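Long-range contacts in dTDP-4-dehydrorhamnose reductase (Bacillus anthracis, PDB 3SC6), which catalyses the NADPH-dependent reduction of dTDP-4-dehydrorhamnose to dTDP-L-rhamnose, the closing step in the biosynthesis of this activated sugar: residues T67-A72 with A247-P252; V181-G186 with V240-F245; K147-R152 with S205-Y210. One frame throughout, in Å; residues are numbered along the deposited sequence. Where two conformers were deposited one is given.

How the contacts relate
All three contacts belong to one Rossmann-type chain with NADP bound. Contact 1 is the one that reaches the cofactor directly, through the hydroxyl of Thr67. Contact 2 adjoins it: their centres are about 14 Å apart, and Arg251 CB of contact 1 lies 4.0 Å from Gln184 OE1 of contact 2, whose side chain is about 11 Å from NADP. Contact 3 lies on the opposite side of the chain's centre, with its centre about 26 Å from contact 1 and 32 Å from contact 2, yet its Arg152 side chain comes within about 7 Å of NADP. Strands 148-157 and 185-190, neighbours in the large sheet, connect contacts 2 and 3.

Contact 1: T67-A72 with A247-P252; sequences TKVDQA and AAAARP. With NAP (NADP nicotinamide-adenine-dinucleotide phosphate), chain G.
Asp70 and Arg251 form a salt bridge at the protein surface, between the short helix 69-72 and the irregular segment 247-252. The two groups are modelled too close together, so the detailed geometry of the pair is doubtful. As modelled, the carboxylate turns one oxygen, OD2, to the edge of the guanidinium, and the two planes stand 78° apart, so this is not the flat, two-oxygen pairing of acid and arginine. Arg251 NH2 is 2.8 Å from Asp70 OD2, a bond that is weak, with an angle at hydrogen of only 124°, and shares the same doubt. Arg251 reaches the acid through a bend at chi2 (61°), which turns the guanidinium back toward its own segment, with Ala249 O at its edge; the bond from NH1 to that oxygen, 3.3 Å, is weak and equally uncertain.

Apolar contacts flank this pair. Val69 approaches Arg251 from the opposite direction and sets CG1 over one face of the guanidinium, 3.4 Å above the plane and displaced toward its rim. The same methyl touches Ala249 CB at 3.8 Å, and Ala248 CB is 4.3 Å from Asp70 CB.

The third kind of interaction is with the cofactor. Thr67 OG1 donates a hydrogen bond of 2.7 Å to NADP O1A, an oxygen of the pyrophosphate, while CG2 rests 3.5 Å from the bridging O3. NADP is also bound by Tyr130 and Lys134, which match the Tyr-x-x-x-Lys pattern of short-chain dehydrogenases.

Segment 67-72 follows strand 59-62 of the Rossmann sheet and passes into helix 69-72, with Val69 against Asn128. Segment 247-252 runs between helices 242-245 and 260-264, and Arg251 and Pro252 both rest on Tyr108.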
loop_
_atom_site.group_PDB
_atom_site.type_symbol
_atom_site.label_atom_id
_atom_site.label_comp_id
_atom_site.label_asym_id
_atom_site.label_seq_id
_atom_site.Cartn_x
_atom_site.Cartn_y
_atom_site.Cartn_z
ATOM N N THR A 67 -8.247 -2.393 5.379
ATOM C CA THR A 67 -7.708 -3.290 4.357
ATOM C C THR A 67 -8.271 -4.714 4.349
ATOM O O THR A 67 -7.543 -5.668 4.066
ATOM C CB THR A 67 -6.182 -3.389 4.505
ATOM O OG1 THR A 67 -5.861 -3.970 5.774
ATOM C CG2 THR A 67 -5.548 -2.007 4.398
ATOM N N LYS A 68 -9.558 -4.860 4.649
ATOM C CA LYS A 68 -10.198 -6.177 4.661
ATOM C C LYS A 68 -11.021 -6.303 3.381
ATOM O O LYS A 68 -12.251 -6.210 3.394
ATOM C CB LYS A 68 -11.052 -6.345 5.913
ATOM C CG LYS A 68 -10.238 -6.207 7.192
ATOM C CD LYS A 68 -11.075 -6.365 8.442
ATOM C CE LYS A 68 -10.214 -6.201 9.682
ATOM N NZ LYS A 68 -11.001 -6.354 10.934
ATOM N N VAL A 69 -10.302 -6.510 2.282
ATOM C CA VAL A 69 -10.873 -6.644 0.941
ATOM C C VAL A 69 -12.167 -7.451 0.872
ATOM O O VAL A 69 -13.189 -6.945 0.416
ATOM C CB VAL A 69 -9.843 -7.265 -0.035
ATOM C CG1 VAL A 69 -10.444 -7.408 -1.419
ATOM C CG2 VAL A 69 -8.586 -6.414 -0.101
ATOM N N ASP A 70 -12.118 -8.699 1.324
ATOM C CA ASP A 70 -13.292 -9.580 1.305
ATOM C C ASP A 70 -14.458 -9.117 2.168
ATOM O O ASP A 70 -15.596 -9.056 1.700
ATOM C CB ASP A 70 -12.905 -10.998 1.736
ATOM C CG ASP A 70 -11.937 -11.652 0.782
ATOM O OD1 ASP A 70 -11.375 -12.711 1.132
ATOM O OD2 ASP A 70 -11.723 -11.099 -0.314
ATOM N N GLN A 71 -14.177 -8.795 3.425
ATOM C CA GLN A 71 -15.225 -8.356 4.339
ATOM C C GLN A 71 -15.773 -6.976 3.951
ATOM O O GLN A 71 -16.859 -6.587 4.385
ATOM C CB GLN A 71 -14.708 -8.384 5.781
ATOM C CG GLN A 71 -15.749 -8.041 6.838
ATOM C CD GLN A 71 -15.197 -8.137 8.250
ATOM O OE1 GLN A 71 -15.925 -7.947 9.224
ATOM N NE2 GLN A 71 -13.906 -8.445 8.366
ATOM N N ALA A 72 -15.024 -6.251 3.122
ATOM C CA ALA A 72 -15.433 -4.926 2.666
ATOM C C ALA A 72 -16.768 -5.010 1.929
ATOM O O ALA A 72 -17.569 -4.079 1.978
ATOM C CB ALA A 72 -14.368 -4.333 1.754
ATOM N N ALA A 247 -13.692 -16.868 -3.687
ATOM C CA ALA A 247 -13.421 -15.512 -3.224
ATOM C C ALA A 247 -14.710 -14.712 -3.075
ATOM O O ALA A 247 -15.598 -14.784 -3.924
ATOM C CB ALA A 247 -12.465 -14.809 -4.175
ATOM N N ALA A 248 -14.806 -13.951 -1.989
ATOM C CA ALA A 248 -15.988 -13.138 -1.726
ATOM C C ALA A 248 -15.871 -11.766 -2.382
ATOM O O ALA A 248 -16.851 -11.025 -2.469
ATOM C CB ALA A 248 -16.210 -12.994 -0.228
ATOM N N ALA A 249 -14.669 -11.435 -2.841
ATOM C CA ALA A 249 -14.424 -10.157 -3.487
ATOM C C ALA A 249 -13.793 -10.492 -4.828
ATOM O O ALA A 249 -13.064 -11.478 -4.945
ATOM C CB ALA A 249 -13.495 -9.304 -2.654
ATOM N N ALA A 250 -14.060 -9.672 -5.836
ATOM C CA ALA A 250 -13.520 -9.915 -7.167
ATOM C C ALA A 250 -12.176 -9.255 -7.478
ATOM O O ALA A 250 -12.124 -8.059 -7.748
ATOM C CB ALA A 250 -14.546 -9.493 -8.215
ATOM N N ARG A 251 -11.090 -10.027 -7.421
ATOM C CA ARG A 251 -9.766 -9.488 -7.740
ATOM C C ARG A 251 -9.579 -9.403 -9.244
ATOM O O ARG A 251 -10.281 -10.069 -10.004
ATOM C CB ARG A 251 -8.606 -10.319 -7.164
ATOM C CG ARG A 251 -8.328 -10.202 -5.682
ATOM C CD ARG A 251 -9.424 -10.614 -4.771
ATOM N NE ARG A 251 -8.965 -10.434 -3.398
ATOM C CZ ARG A 251 -9.677 -10.723 -2.321
ATOM N NH1 ARG A 251 -10.903 -11.224 -2.444
ATOM N NH2 ARG A 251 -9.158 -10.517 -1.118
ATOM N N PRO A 252 -8.629 -8.567 -9.682
ATOM C CA PRO A 252 -8.371 -8.432 -11.098
ATOM C C PRO A 252 -7.460 -9.552 -11.560
ATOM O O PRO A 252 -6.751 -10.138 -10.745
ATOM C CB PRO A 252 -7.632 -7.099 -11.183
ATOM C CG PRO A 252 -6.935 -6.978 -9.895
ATOM C CD PRO A 252 -7.844 -7.605 -8.886
HETATM P PA NAP G . -2.829 -2.569 7.536
HETATM O O1A NAP G . -4.264 -3.013 7.679
HETATM O O2A NAP G . -1.745 -3.323 8.276
HETATM O O5B NAP G . -2.716 -1.015 7.937
HETATM C C5B NAP G . -3.865 -0.202 8.157
HETATM C C4B NAP G . -3.847 0.298 9.597
HETATM O O4B NAP G . -4.857 1.303 9.778
HETATM C C3B NAP G . -4.133 -0.822 10.597
HETATM O O3B NAP G . -3.087 -0.945 11.564
HETATM C C2B NAP G . -5.420 -0.407 11.273
HETATM O O2B NAP G . -5.445 -0.768 12.653
HETATM C C1B NAP G . -5.436 1.102 11.066
HETATM N N9A NAP G . -6.794 1.684 11.250
HETATM C C8A NAP G . -7.982 1.071 11.092
HETATM N N7A NAP G . -8.967 1.949 11.389
HETATM C C5A NAP G . -8.384 3.109 11.744
HETATM C C6A NAP G . -8.892 4.432 12.178
HETATM N N6A NAP G . -10.224 4.661 12.280
HETATM N N1A NAP G . -7.993 5.402 12.460
HETATM C C2A NAP G . -6.671 5.167 12.353
HETATM N N3A NAP G . -6.189 3.968 11.964
HETATM C C4A NAP G . -7.017 2.936 11.659
HETATM O O3 NAP G . -2.461 -2.530 5.964
HETATM P PN NAP G . -1.159 -1.765 5.379
HETATM O O1N NAP G . -0.678 -2.535 4.171
HETATM O O2N NAP G . -0.205 -1.422 6.496
HETATM O O5D NAP G . -1.778 -0.379 4.857
HETATM C C5D NAP G . -0.995 0.516 4.068
HETATM C C4D NAP G . -1.850 1.158 2.976
HETATM O O4D NAP G . -1.578 0.541 1.708
HETATM C C3D NAP G . -3.349 1.017 3.229
HETATM O O3D NAP G . -3.976 2.302 3.197
HETATM C C2D NAP G . -3.868 0.146 2.106
HETATM O O2D NAP G . -5.148 0.607 1.672
HETATM C C1D NAP G . -2.805 0.265 1.019
HETATM N N1N NAP G . -2.673 -0.941 0.188
HETATM C C2N NAP G . -2.343 -2.117 0.750
HETATM C C3N NAP G . -2.211 -3.268 -0.026
HETATM C C7N NAP G . -1.844 -4.570 0.635
HETATM O O7N NAP G . -1.740 -4.606 1.853
HETATM N N7N NAP G . -1.632 -5.658 -0.103
HETATM C C4N NAP G . -2.419 -3.185 -1.400
HETATM C C5N NAP G . -2.753 -1.961 -1.957
HETATM C C6N NAP G . -2.871 -0.845 -1.136
HETATM P P2B NAP G . -6.357 -1.996 13.165
HETATM O O1X NAP G . -5.888 -2.196 14.585
HETATM O O2X NAP G . -7.777 -1.496 13.046
HETATM O O3X NAP G . -6.023 -3.130 12.227
#

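Contact 2: V181-G186 with V240-F245; sequences VADQIG and VSTEEF
Val181 and Val240 meet where two parallel strands end, 177-181 and 236-240, which together make a small sheet separate from the large one. Beyond this bridge the chains part: segment 181-186 turns toward strand 185-190, while the chain after Val240 enters the short helix 242-245. The contact is thus a strand pair extended by a loop against a helix start, near the protein surface.

Two hydrogen bonds bear this out. Ala182 N binds Val240 O at 3.0 Å, in the carbonyl plane, and the CA-H of Val181 adds a contact to the same oxygen. One residue further, the Asp183 carboxylate takes over from the backbone: OD1 accepts the Thr242 N-H at 2.9 Å from its syn side, 19° out of the carboxylate plane. Asp183 CG stands between its own backbone N and carbonyl carbon (chi1 58°), a rotation that brings the carboxylate to the start of the short helix 242-245, whose amide end may modestly favour the negative charge.

Apolar side-chain contacts, mostly of methyl groups, flank these bonds. Val181 divides its two branches: CG2 sits over one face of the Phe245 ring, 4.1 Å from its CG, with the two side chains about perpendicular, and CG1 lies 4.2 Å from Thr242 CG2. The outstretched Gln184 chain crosses Thr242 obliquely, its CG 3.7 Å from Thr242 CG2. Val181 CG2 and Val240 CG2 touch loosely at 4.4 Å.

Helix 220-231 packs against segment 181-186, Phe221 on Ala182 and Trp220 on Gln184. Gln184 also touches Arg251, and onward Ile185 is backbone-bonded to Lys253 and Ser255 and Gly186 to Cys218 of strand 218-219.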
loop_
_atom_site.group_PDB
_atom_site.type_symbol
_atom_site.label_atom_id
_atom_site.label_comp_id
_atom_site.label_asym_id
_atom_site.label_seq_id
_atom_site.Cartn_x
_atom_site.Cartn_y
_atom_site.Cartn_z
ATOM N N VAL A 181 -3.104 -19.916 -5.916
ATOM C CA VAL A 181 -3.753 -19.359 -7.103
ATOM C C VAL A 181 -2.702 -19.010 -8.167
ATOM O O VAL A 181 -1.628 -18.502 -7.839
ATOM C CB VAL A 181 -4.580 -18.102 -6.750
ATOM C CG1 VAL A 181 -5.177 -17.485 -8.000
ATOM C CG2 VAL A 181 -5.675 -18.449 -5.751
ATOM N N ALA A 182 -3.012 -19.292 -9.433
ATOM C CA ALA A 182 -2.083 -19.007 -10.535
ATOM C C ALA A 182 -2.717 -18.267 -11.720
ATOM O O ALA A 182 -2.076 -18.095 -12.754
ATOM C CB ALA A 182 -1.442 -20.302 -11.016
ATOM N N ASP A 183 -3.965 -17.831 -11.573
ATOM C CA ASP A 183 -4.654 -17.113 -12.648
ATOM C C ASP A 183 -4.845 -15.624 -12.325
ATOM O O ASP A 183 -5.693 -14.954 -12.918
ATOM C CB ASP A 183 -5.993 -17.785 -12.982
ATOM C CG ASP A 183 -6.926 -17.865 -11.790
ATOM O OD1 ASP A 183 -8.058 -18.364 -11.958
ATOM O OD2 ASP A 183 -6.529 -17.436 -10.686
ATOM N N GLN A 184 -4.050 -15.126 -11.377
ATOM C CA GLN A 184 -4.092 -13.723 -10.961
ATOM C C GLN A 184 -2.671 -13.179 -10.983
ATOM O O GLN A 184 -1.854 -13.516 -10.125
ATOM C CB GLN A 184 -4.677 -13.555 -9.558
ATOM C CG GLN A 184 -6.104 -14.012 -9.410
ATOM C CD GLN A 184 -6.633 -13.796 -8.004
ATOM O OE1 GLN A 184 -5.935 -13.268 -7.140
ATOM N NE2 GLN A 184 -7.876 -14.197 -7.772
ATOM N N ILE A 185 -2.384 -12.343 -11.974
ATOM C CA ILE A 185 -1.068 -11.750 -12.120
ATOM C C ILE A 185 -0.984 -10.426 -11.375
ATOM O O ILE A 185 -1.945 -9.654 -11.350
ATOM C CB ILE A 185 -0.719 -11.544 -13.607
ATOM C CG1 ILE A 185 -0.740 -12.889 -14.339
ATOM C CG2 ILE A 185 0.646 -10.893 -13.758
ATOM C CD1 ILE A 185 -0.399 -12.790 -15.812
ATOM N N GLY A 186 0.167 -10.175 -10.758
ATOM C CA GLY A 186 0.390 -8.948 -10.006
ATOM C C GLY A 186 1.866 -8.656 -9.833
ATOM O O GLY A 186 2.710 -9.298 -10.454
ATOM N N VAL A 240 -3.872 -23.436 -8.990
ATOM C CA VAL A 240 -5.330 -23.538 -8.908
ATOM C C VAL A 240 -6.000 -22.260 -9.410
ATOM O O VAL A 240 -5.385 -21.195 -9.438
ATOM C CB VAL A 240 -5.806 -23.831 -7.469
ATOM C CG1 VAL A 240 -5.277 -25.177 -7.001
ATOM C CG2 VAL A 240 -5.376 -22.720 -6.524
ATOM N N SER A 241 -7.265 -22.380 -9.803
ATOM C CA SER A 241 -8.031 -21.245 -10.309
ATOM C C SER A 241 -8.678 -20.456 -9.178
ATOM O O SER A 241 -8.626 -20.857 -8.015
ATOM C CB SER A 241 -9.108 -21.725 -11.284
ATOM O OG SER A 241 -10.015 -22.611 -10.648
ATOM N N THR A 242 -9.289 -19.331 -9.537
ATOM C CA THR A 242 -9.957 -18.461 -8.575
ATOM C C THR A 242 -11.309 -19.014 -8.135
ATOM O O THR A 242 -11.712 -18.843 -6.985
ATOM C CB THR A 242 -10.201 -17.062 -9.170
ATOM O OG1 THR A 242 -11.030 -17.176 -10.334
ATOM C CG2 THR A 242 -8.891 -16.402 -9.550
ATOM N N GLU A 243 -12.009 -19.670 -9.056
ATOM C CA GLU A 243 -13.321 -20.241 -8.761
ATOM C C GLU A 243 -13.255 -21.343 -7.701
ATOM O O GLU A 243 -14.157 -21.463 -6.870
ATOM C CB GLU A 243 -13.974 -20.778 -10.040
ATOM C CG GLU A 243 -14.213 -19.713 -11.111
ATOM C CD GLU A 243 -14.872 -20.267 -12.364
ATOM O OE1 GLU A 243 -15.149 -21.486 -12.410
ATOM O OE2 GLU A 243 -15.115 -19.480 -13.303
ATOM N N GLU A 244 -12.188 -22.137 -7.728
ATOM C CA GLU A 244 -12.018 -23.224 -6.765
ATOM C C GLU A 244 -11.580 -22.705 -5.391
ATOM O O GLU A 244 -11.761 -23.383 -4.377
ATOM C CB GLU A 244 -11.004 -24.251 -7.288
ATOM C CG GLU A 244 -10.786 -25.446 -6.350
ATOM C CD GLU A 244 -9.806 -26.468 -6.903
ATOM O OE1 GLU A 244 -9.588 -27.502 -6.233
ATOM O OE2 GLU A 244 -9.260 -26.243 -8.003
ATOM N N PHE A 245 -11.007 -21.506 -5.370
ATOM C CA PHE A 245 -10.546 -20.900 -4.126
ATOM C C PHE A 245 -11.703 -20.263 -3.363
ATOM O O PHE A 245 -11.647 -20.119 -2.141
ATOM C CB PHE A 245 -9.465 -19.855 -4.409
ATOM C CG PHE A 245 -8.778 -19.344 -3.174
ATOM C CD1 PHE A 245 -7.804 -20.100 -2.543
ATOM C CD2 PHE A 245 -9.107 -18.107 -2.644
ATOM C CE1 PHE A 245 -7.171 -19.632 -1.407
ATOM C CE2 PHE A 245 -8.477 -17.635 -1.508
ATOM C CZ PHE A 245 -7.509 -18.398 -0.890
#

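Contact 3: K147-R152 with S205-Y210; sequences KYFIVR and SLYGTY
Tyr207 lays its ring alongside Lys147, the two side chains pointing the same way. The CA-H of Lys147 makes a CH-pi contact over one face, CA standing 3.5 Å from the ring centroid, and the start of the lysine chain follows the ring as far as the hydroxyl, with CG 3.5 Å from Tyr207 OH. Ser205 O, of its own segment, lies over the rim of the opposite face, so the ring sits between Lys147 and the turn before it. Phe149 meets Tyr207 obliquely, the planes 51° apart, with Tyr207 CD1 over the rim of the phenylalanine face at 3.8 Å from CZ. At its other side the Phe149 ring runs beside Tyr210, CE2 of the tyrosine lying near the plane of the phenylalanine ring at 4.1 Å from CD1. Their first torsions are alike (chi1 -60° and -67°), which helps the two rings lean the same way.

These side chains ride on neighbouring parallel strands of the Rossmann sheet, 148-157 and 208-211, the latter reached through helix 191-202. Four backbone hydrogen bonds join them: Gly208 N to Tyr148 O, Ile150 N to Gly208 O, Tyr210 N to Ile150 O at 2.7 Å, and Arg152 N to Tyr210 O. Gly208, with its positive phi, leads from the inverse gamma turn centred on Leu206 into the strand.

Phe149, Val151 and Tyr210 face helix 191-202, all three meeting Leu201. The other face carries Ile150 and Thr209, whose side chains cross at a slant with OG1 3.9 Å from Ile150 CB; OG1 is also hydrogen-bonded to Lys142 of helix 129-144. Thr209 CG2 sits over the centre of the Arg152 guanidinium, 3.9 Å from CZ, while NH2 of that arginine forms a salt bridge with Glu138 and NH1 bonds His211.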
loop_
_atom_site.group_PDB
_atom_site.type_symbol
_atom_site.label_atom_id
_atom_site.label_comp_id
_atom_site.label_asym_id
_atom_site.label_seq_id
_atom_site.Cartn_x
_atom_site.Cartn_y
_atom_site.Cartn_z
ATOM N N LYS A 147 -1.385 19.978 -1.685
ATOM C CA LYS A 147 0.008 19.599 -1.466
ATOM C C LYS A 147 -0.078 18.144 -1.073
ATOM O O LYS A 147 -0.061 17.815 0.111
ATOM C CB LYS A 147 0.652 20.403 -0.341
ATOM C CG LYS A 147 0.722 21.901 -0.557
ATOM C CD LYS A 147 1.378 22.564 0.654
ATOM C CE LYS A 147 1.483 24.069 0.500
ATOM N NZ LYS A 147 2.141 24.698 1.686
ATOM N N TYR A 148 -0.175 17.268 -2.068
ATOM C CA TYR A 148 -0.292 15.843 -1.804
ATOM C C TYR A 148 0.397 14.935 -2.808
ATOM O O TYR A 148 0.769 15.344 -3.903
ATOM C CB TYR A 148 -1.782 15.460 -1.798
ATOM C CG TYR A 148 -2.460 15.793 -3.108
ATOM C CD1 TYR A 148 -2.358 14.942 -4.199
ATOM C CD2 TYR A 148 -3.204 16.957 -3.257
ATOM C CE1 TYR A 148 -2.961 15.244 -5.404
ATOM C CE2 TYR A 148 -3.818 17.264 -4.465
ATOM C CZ TYR A 148 -3.691 16.398 -5.531
ATOM O OH TYR A 148 -4.288 16.677 -6.738
ATOM N N PHE A 149 0.530 13.680 -2.402
ATOM C CA PHE A 149 1.133 12.645 -3.204
ATOM C C PHE A 149 0.249 11.419 -3.064
ATOM O O PHE A 149 0.228 10.792 -2.005
ATOM C CB PHE A 149 2.523 12.256 -2.691
ATOM C CG PHE A 149 3.510 13.373 -2.670
ATOM C CD1 PHE A 149 4.296 13.636 -3.767
ATOM C CD2 PHE A 149 3.689 14.131 -1.530
ATOM C CE1 PHE A 149 5.223 14.655 -3.737
ATOM C CE2 PHE A 149 4.618 15.146 -1.498
ATOM C CZ PHE A 149 5.382 15.409 -2.601
ATOM N N ILE A 150 -0.513 11.093 -4.099
ATOM C CA ILE A 150 -1.366 9.913 -4.040
ATOM C C ILE A 150 -0.465 8.792 -4.526
ATOM O O ILE A 150 -0.090 8.761 -5.695
ATOM C CB ILE A 150 -2.628 10.039 -4.906
ATOM C CG1 ILE A 150 -3.492 11.196 -4.404
ATOM C CG2 ILE A 150 -3.437 8.769 -4.837
ATOM C CD1 ILE A 150 -4.777 11.382 -5.174
ATOM N N VAL A 151 -0.087 7.896 -3.618
ATOM C CA VAL A 151 0.788 6.785 -3.967
ATOM C C VAL A 151 0.073 5.430 -3.986
ATOM O O VAL A 151 -0.186 4.832 -2.945
ATOM C CB VAL A 151 2.001 6.709 -3.000
ATOM C CG1 VAL A 151 2.881 5.518 -3.340
ATOM C CG2 VAL A 151 2.811 8.004 -3.053
ATOM N N ARG A 152 -0.237 4.955 -5.187
ATOM C CA ARG A 152 -0.905 3.674 -5.366
ATOM C C ARG A 152 0.142 2.577 -5.398
ATOM O O ARG A 152 1.142 2.691 -6.110
ATOM C CB ARG A 152 -1.675 3.679 -6.677
ATOM C CG ARG A 152 -2.794 4.677 -6.715
ATOM C CD ARG A 152 -3.359 4.819 -8.096
ATOM N NE ARG A 152 -4.447 5.785 -8.128
ATOM C CZ ARG A 152 -5.010 6.238 -9.241
ATOM N NH1 ARG A 152 -4.537 5.872 -10.425
ATOM N NH2 ARG A 152 -6.003 7.113 -9.173
ATOM N N SER A 205 8.272 18.776 -3.898
ATOM C CA SER A 205 6.901 19.264 -3.993
ATOM C C SER A 205 6.306 18.883 -5.347
ATOM O O SER A 205 5.435 19.574 -5.871
ATOM C CB SER A 205 6.847 20.775 -3.784
ATOM O OG SER A 205 7.634 21.449 -4.745
ATOM N N LEU A 206 6.789 17.773 -5.902
ATOM C CA LEU A 206 6.328 17.261 -7.191
ATOM C C LEU A 206 5.021 16.537 -6.891
ATOM O O LEU A 206 4.926 15.324 -7.048
ATOM C CB LEU A 206 7.357 16.257 -7.730
ATOM C CG LEU A 206 8.809 16.744 -7.880
ATOM C CD1 LEU A 206 9.730 15.611 -8.272
ATOM C CD2 LEU A 206 8.930 17.896 -8.861
ATOM N N TYR A 207 4.004 17.289 -6.486
ATOM C CA TYR A 207 2.715 16.702 -6.130
ATOM C C TYR A 207 2.028 16.009 -7.298
ATOM O O TYR A 207 2.301 16.301 -8.452
ATOM C CB TYR A 207 1.774 17.765 -5.563
ATOM C CG TYR A 207 2.400 18.627 -4.487
ATOM C CD1 TYR A 207 2.740 18.104 -3.253
ATOM C CD2 TYR A 207 2.536 19.992 -4.674
ATOM C CE1 TYR A 207 3.297 18.900 -2.272
ATOM C CE2 TYR A 207 3.071 20.796 -3.693
ATOM C CZ TYR A 207 3.451 20.248 -2.496
ATOM O OH TYR A 207 3.984 21.054 -1.518
ATOM N N GLY A 208 1.131 15.084 -6.980
ATOM C CA GLY A 208 0.402 14.352 -7.998
ATOM C C GLY A 208 0.117 12.927 -7.591
ATOM O O GLY A 208 0.236 12.573 -6.421
ATOM N N THR A 209 -0.261 12.114 -8.577
ATOM C CA THR A 209 -0.576 10.712 -8.363
ATOM C C THR A 209 0.585 9.879 -8.900
ATOM O O THR A 209 1.031 10.100 -10.016
ATOM C CB THR A 209 -1.875 10.318 -9.102
ATOM O OG1 THR A 209 -2.954 11.159 -8.673
ATOM C CG2 THR A 209 -2.223 8.876 -8.837
ATOM N N TYR A 210 1.055 8.922 -8.102
ATOM C CA TYR A 210 2.174 8.052 -8.481
ATOM C C TYR A 210 1.968 6.570 -8.224
ATOM O O TYR A 210 1.460 6.182 -7.168
ATOM C CB TYR A 210 3.403 8.422 -7.658
ATOM C CG TYR A 210 4.001 9.775 -7.913
ATOM C CD1 TYR A 210 5.101 9.910 -8.749
ATOM C CD2 TYR A 210 3.486 10.913 -7.312
ATOM C CE1 TYR A 210 5.677 11.131 -8.976
ATOM C CE2 TYR A 210 4.052 12.155 -7.541
ATOM C CZ TYR A 210 5.151 12.254 -8.381
ATOM O OH TYR A 210 5.732 13.474 -8.626
#